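PDB 7C6O: cobalamin biosynthesis protein CobN from Mycobacterium tuberculosis, which is the large, catalytic subunit of cobaltochelatase, which probably carries out ATP-dependent insertion of cobalt into the corrin ring during cobalamin biosynthesis. Local coordinates for residues H612-I626 with L689-H702. Residues are numbered along the deposited sequence; the frame is centred on the assembly and turned at random. Where two conformers were deposited one is given.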
# COMPACT_ATOMS: atom_id res chain seq x y z
N HIS A 612 10.35 -2.74 9.33
CA HIS A 612 10.74 -3.23 10.65
C HIS A 612 9.83 -4.37 11.09
O HIS A 612 8.73 -4.56 10.57
CB HIS A 612 10.75 -2.10 11.70
CG HIS A 612 9.39 -1.55 12.04
ND1 HIS A 612 8.49 -2.24 12.82
CD2 HIS A 612 8.81 -0.37 11.74
CE1 HIS A 612 7.39 -1.51 12.97
NE2 HIS A 612 7.56 -0.37 12.32
N LEU A 613 10.33 -5.11 12.07
CA LEU A 613 9.69 -6.34 12.50
C LEU A 613 8.35 -6.06 13.17
O LEU A 613 8.09 -4.97 13.68
CB LEU A 613 10.61 -7.09 13.46
CG LEU A 613 10.26 -8.54 13.80
CD1 LEU A 613 10.24 -9.40 12.54
CD2 LEU A 613 11.25 -9.10 14.81
N ILE A 614 7.48 -7.07 13.13
CA ILE A 614 6.22 -7.06 13.87
C ILE A 614 6.52 -7.01 15.36
O ILE A 614 7.64 -7.37 15.77
CB ILE A 614 5.37 -8.28 13.50
CG1 ILE A 614 6.08 -9.57 13.94
CG2 ILE A 614 5.08 -8.30 12.01
CD1 ILE A 614 5.19 -10.80 13.92
N PRO A 615 5.58 -6.59 16.20
CA PRO A 615 5.81 -6.65 17.65
C PRO A 615 6.02 -8.09 18.10
O PRO A 615 5.63 -9.03 17.40
CB PRO A 615 4.51 -6.06 18.24
CG PRO A 615 3.50 -6.16 17.14
CD PRO A 615 4.28 -6.00 15.87
N PRO A 616 6.64 -8.30 19.26
CA PRO A 616 6.72 -9.66 19.80
C PRO A 616 5.32 -10.20 20.04
O PRO A 616 4.41 -9.48 20.46
CB PRO A 616 7.49 -9.48 21.11
CG PRO A 616 7.27 -8.05 21.49
CD PRO A 616 7.20 -7.30 20.19
N MET A 617 5.14 -11.49 19.74
CA MET A 617 3.85 -12.17 19.83
C MET A 617 3.94 -13.34 20.80
O MET A 617 5.00 -13.95 20.97
CB MET A 617 3.40 -12.68 18.46
CG MET A 617 3.36 -11.62 17.37
SD MET A 617 2.13 -10.34 17.64
CE MET A 617 0.61 -11.28 17.48
N ALA A 618 2.81 -13.66 21.43
CA ALA A 618 2.72 -14.81 22.32
C ALA A 618 1.27 -15.23 22.44
O ALA A 618 0.35 -14.46 22.12
CB ALA A 618 3.30 -14.49 23.71
N ARG A 619 1.07 -16.46 22.90
CA ARG A 619 -0.29 -16.98 23.07
C ARG A 619 -1.01 -16.19 24.16
O ARG A 619 -0.41 -15.77 25.15
CB ARG A 619 -0.24 -18.46 23.44
CG ARG A 619 -1.28 -19.31 22.73
CD ARG A 619 -0.87 -20.78 22.70
NE ARG A 619 -1.00 -21.42 24.00
CZ ARG A 619 -1.94 -22.32 24.30
NH1 ARG A 619 -2.82 -22.70 23.39
NH2 ARG A 619 -1.98 -22.85 25.52
N ALA A 620 -2.32 -15.98 23.95
CA ALA A 620 -3.08 -15.16 24.89
C ALA A 620 -3.19 -15.83 26.26
O ALA A 620 -3.13 -15.15 27.29
CB ALA A 620 -4.47 -14.87 24.33
N GLU A 621 -3.36 -17.15 26.28
CA GLU A 621 -3.52 -17.95 27.50
C GLU A 621 -4.79 -17.56 28.26
O GLU A 621 -5.56 -16.72 27.81
CB GLU A 621 -2.29 -17.81 28.40
CG GLU A 621 -1.02 -18.42 27.82
CD GLU A 621 -1.15 -19.90 27.50
OE1 GLU A 621 -0.53 -20.36 26.52
OE2 GLU A 621 -1.88 -20.61 28.23
N THR A 622 -5.01 -18.19 29.42
CA THR A 622 -6.19 -17.93 30.22
C THR A 622 -5.82 -17.26 31.53
O THR A 622 -4.67 -17.31 31.99
CB THR A 622 -6.97 -19.22 30.51
OG1 THR A 622 -6.12 -20.15 31.20
CG2 THR A 622 -7.46 -19.85 29.23
N TYR A 623 -6.82 -16.63 32.15
CA TYR A 623 -6.65 -15.90 33.39
C TYR A 623 -8.01 -15.77 34.05
O TYR A 623 -9.05 -15.89 33.39
CB TYR A 623 -6.03 -14.52 33.16
CG TYR A 623 -6.89 -13.64 32.28
CD1 TYR A 623 -6.79 -13.69 30.90
CD2 TYR A 623 -7.82 -12.77 32.84
CE1 TYR A 623 -7.58 -12.89 30.09
CE2 TYR A 623 -8.62 -11.97 32.04
CZ TYR A 623 -8.49 -12.03 30.67
OH TYR A 623 -9.28 -11.23 29.87
N GLY A 624 -7.99 -15.50 35.35
CA GLY A 624 -9.22 -15.19 36.07
C GLY A 624 -10.30 -16.23 35.88
O GLY A 624 -10.05 -17.44 35.92
N ASP A 625 -11.53 -15.75 35.65
CA ASP A 625 -12.67 -16.66 35.55
C ASP A 625 -12.66 -17.47 34.27
O ASP A 625 -13.33 -18.51 34.20
CB ASP A 625 -13.97 -15.88 35.68
CG ASP A 625 -14.29 -15.51 37.11
OD1 ASP A 625 -13.83 -16.23 38.03
OD2 ASP A 625 -14.99 -14.50 37.33
N ILE A 626 -11.94 -17.02 33.24
CA ILE A 626 -11.75 -17.85 32.06
C ILE A 626 -10.94 -19.09 32.41
O ILE A 626 -11.26 -20.21 31.99
CB ILE A 626 -11.08 -17.04 30.93
CG1 ILE A 626 -12.03 -15.96 30.42
CG2 ILE A 626 -10.66 -17.94 29.79
CD1 ILE A 626 -11.38 -15.00 29.44
N LEU A 689 -13.50 -21.09 24.37
CA LEU A 689 -12.37 -21.01 25.29
C LEU A 689 -11.06 -21.36 24.60
O LEU A 689 -10.05 -20.67 24.79
CB LEU A 689 -12.62 -21.94 26.48
CG LEU A 689 -11.43 -22.25 27.40
CD1 LEU A 689 -10.89 -20.98 28.01
CD2 LEU A 689 -11.85 -23.23 28.48
N CYS A 690 -11.07 -22.41 23.77
CA CYS A 690 -9.86 -22.80 23.05
C CYS A 690 -9.35 -21.67 22.16
O CYS A 690 -8.15 -21.40 22.12
CB CYS A 690 -10.14 -24.06 22.23
SG CYS A 690 -8.73 -24.65 21.26
N GLU A 691 -10.26 -20.99 21.46
CA GLU A 691 -9.83 -19.99 20.49
C GLU A 691 -9.31 -18.72 21.16
O GLU A 691 -8.32 -18.14 20.70
CB GLU A 691 -10.97 -19.69 19.52
CG GLU A 691 -11.24 -20.85 18.55
CD GLU A 691 -12.25 -20.53 17.48
OE1 GLU A 691 -13.02 -19.56 17.65
OE2 GLU A 691 -12.28 -21.25 16.46
N ILE A 692 -9.95 -18.28 22.25
CA ILE A 692 -9.44 -17.08 22.91
C ILE A 692 -8.18 -17.37 23.72
O ILE A 692 -7.41 -16.44 24.00
CB ILE A 692 -10.51 -16.42 23.81
CG1 ILE A 692 -10.89 -17.34 24.97
CG2 ILE A 692 -11.73 -16.03 22.99
CD1 ILE A 692 -11.75 -16.66 26.01
N LYS A 693 -7.97 -18.62 24.12
CA LYS A 693 -6.73 -18.99 24.81
C LYS A 693 -5.58 -19.14 23.83
O LYS A 693 -4.44 -18.77 24.15
CB LYS A 693 -6.95 -20.29 25.59
CG LYS A 693 -5.68 -20.92 26.14
CD LYS A 693 -6.00 -22.18 26.93
CE LYS A 693 -4.75 -22.73 27.60
NZ LYS A 693 -5.06 -23.93 28.43
N ASP A 694 -5.86 -19.65 22.64
CA ASP A 694 -4.83 -20.05 21.68
C ASP A 694 -4.40 -18.92 20.75
O ASP A 694 -3.32 -19.01 20.14
CB ASP A 694 -5.33 -21.23 20.85
CG ASP A 694 -4.23 -21.93 20.09
OD1 ASP A 694 -3.21 -22.28 20.72
OD2 ASP A 694 -4.38 -22.15 18.87
N VAL A 695 -5.19 -17.86 20.63
CA VAL A 695 -4.91 -16.81 19.65
C VAL A 695 -3.61 -16.10 20.01
O VAL A 695 -3.26 -15.92 21.18
CB VAL A 695 -6.09 -15.83 19.57
CG1 VAL A 695 -6.24 -15.05 20.87
CG2 VAL A 695 -5.92 -14.89 18.37
N GLN A 696 -2.86 -15.70 18.98
CA GLN A 696 -1.65 -14.92 19.18
C GLN A 696 -2.01 -13.46 19.40
O GLN A 696 -2.82 -12.89 18.66
CB GLN A 696 -0.72 -15.06 17.98
CG GLN A 696 -0.13 -16.45 17.79
CD GLN A 696 0.92 -16.77 18.83
OE1 GLN A 696 1.10 -17.93 19.20
NE2 GLN A 696 1.63 -15.75 19.29
N ILE A 697 -1.41 -12.84 20.42
CA ILE A 697 -1.56 -11.42 20.68
C ILE A 697 -0.17 -10.83 20.86
O ILE A 697 0.81 -11.55 21.10
CB ILE A 697 -2.43 -11.11 21.91
CG1 ILE A 697 -1.78 -11.68 23.17
CG2 ILE A 697 -3.84 -11.67 21.73
CD1 ILE A 697 -2.48 -11.29 24.46
N ARG A 698 -0.07 -9.51 20.75
CA ARG A 698 1.23 -8.89 20.94
C ARG A 698 1.62 -8.93 22.41
O ARG A 698 0.78 -8.78 23.30
CB ARG A 698 1.25 -7.46 20.40
CG ARG A 698 0.35 -6.47 21.10
CD ARG A 698 0.47 -5.13 20.38
NE ARG A 698 -0.44 -4.11 20.88
CZ ARG A 698 -1.73 -4.04 20.57
NH1 ARG A 698 -2.27 -4.96 19.78
NH2 ARG A 698 -2.49 -3.06 21.05
N ASP A 699 2.91 -9.15 22.65
CA ASP A 699 3.49 -9.33 23.98
C ASP A 699 4.56 -8.27 24.23
O ASP A 699 5.57 -8.52 24.88
CB ASP A 699 4.05 -10.74 24.12
CG ASP A 699 4.35 -11.10 25.56
OD1 ASP A 699 3.52 -10.77 26.44
OD2 ASP A 699 5.40 -11.73 25.81
N GLY A 700 4.32 -7.08 23.71
CA GLY A 700 5.25 -5.97 23.76
C GLY A 700 5.14 -5.18 22.47
O GLY A 700 4.24 -5.37 21.67
N LEU A 701 6.09 -4.26 22.29
CA LEU A 701 6.18 -3.47 21.07
C LEU A 701 7.57 -3.62 20.49
O LEU A 701 8.54 -3.85 21.22
CB LEU A 701 5.87 -1.99 21.34
CG LEU A 701 4.49 -1.67 21.91
CD1 LEU A 701 4.37 -0.20 22.25
CD2 LEU A 701 3.41 -2.08 20.92
N HIS A 702 7.67 -3.49 19.18
CA HIS A 702 8.97 -3.60 18.54
C HIS A 702 9.79 -2.33 18.78
O HIS A 702 9.25 -1.22 18.77
CB HIS A 702 8.84 -3.84 17.03
CG HIS A 702 10.15 -4.01 16.34
ND1 HIS A 702 11.03 -5.03 16.64
CD2 HIS A 702 10.75 -3.27 15.37
CE1 HIS A 702 12.11 -4.92 15.88
NE2 HIS A 702 11.96 -3.86 15.10
O HOH W 1 9.78 -7.27 17.85
O HOH W 2 -7.33 -15.01 26.49
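R619 and D694 form a salt bridge beside a two-stranded antiparallel sheet. R619 NH1 lies 2.7 Å from D694 OD1, which it meets on the anti side of the carboxylate. The oxygen sits at the guanidinium edge, nearly in its plane, while the two planes stand 71° apart. A bend at chi3 (73°) turns the R619 guanidinium to meet D694 with NH1 and E621 with NE. NE bonds E621 OE1 at 2.8 Å, from above that carboxylate plane. The extended chain of K693 crosses R619 obliquely; K693 CE is 3.5 Å from R619 NH2, and K693 CD packs on T622 CG2.

Strands 617-619 and 696-698 pair through A618 and I697, which exchange two backbone bonds. D699 N reaches P616 O beyond one end. At the other, A620 N and E621 N bond V695 O and K693 O where helix 675-694 finishes. I626 and I692 meet tip to tip, CD1 to CD1 at 3.8 Å. Near H612, L613 CB makes a CH-pi contact over the H702 ring, 3.8 Å from its centroid. A water joins H702 ND1 to I614 O.

Further out, R737 also pairs with D694. E807 grips H702 NE2 and L613 N, where the chain leaves strand 608-612.

The charges tie strand 617-619 and the chain after it to the end of helix 675-694. Acids around both cations (D694 and E621 at R619, E630 and D754 at K693) probably offset the like charges.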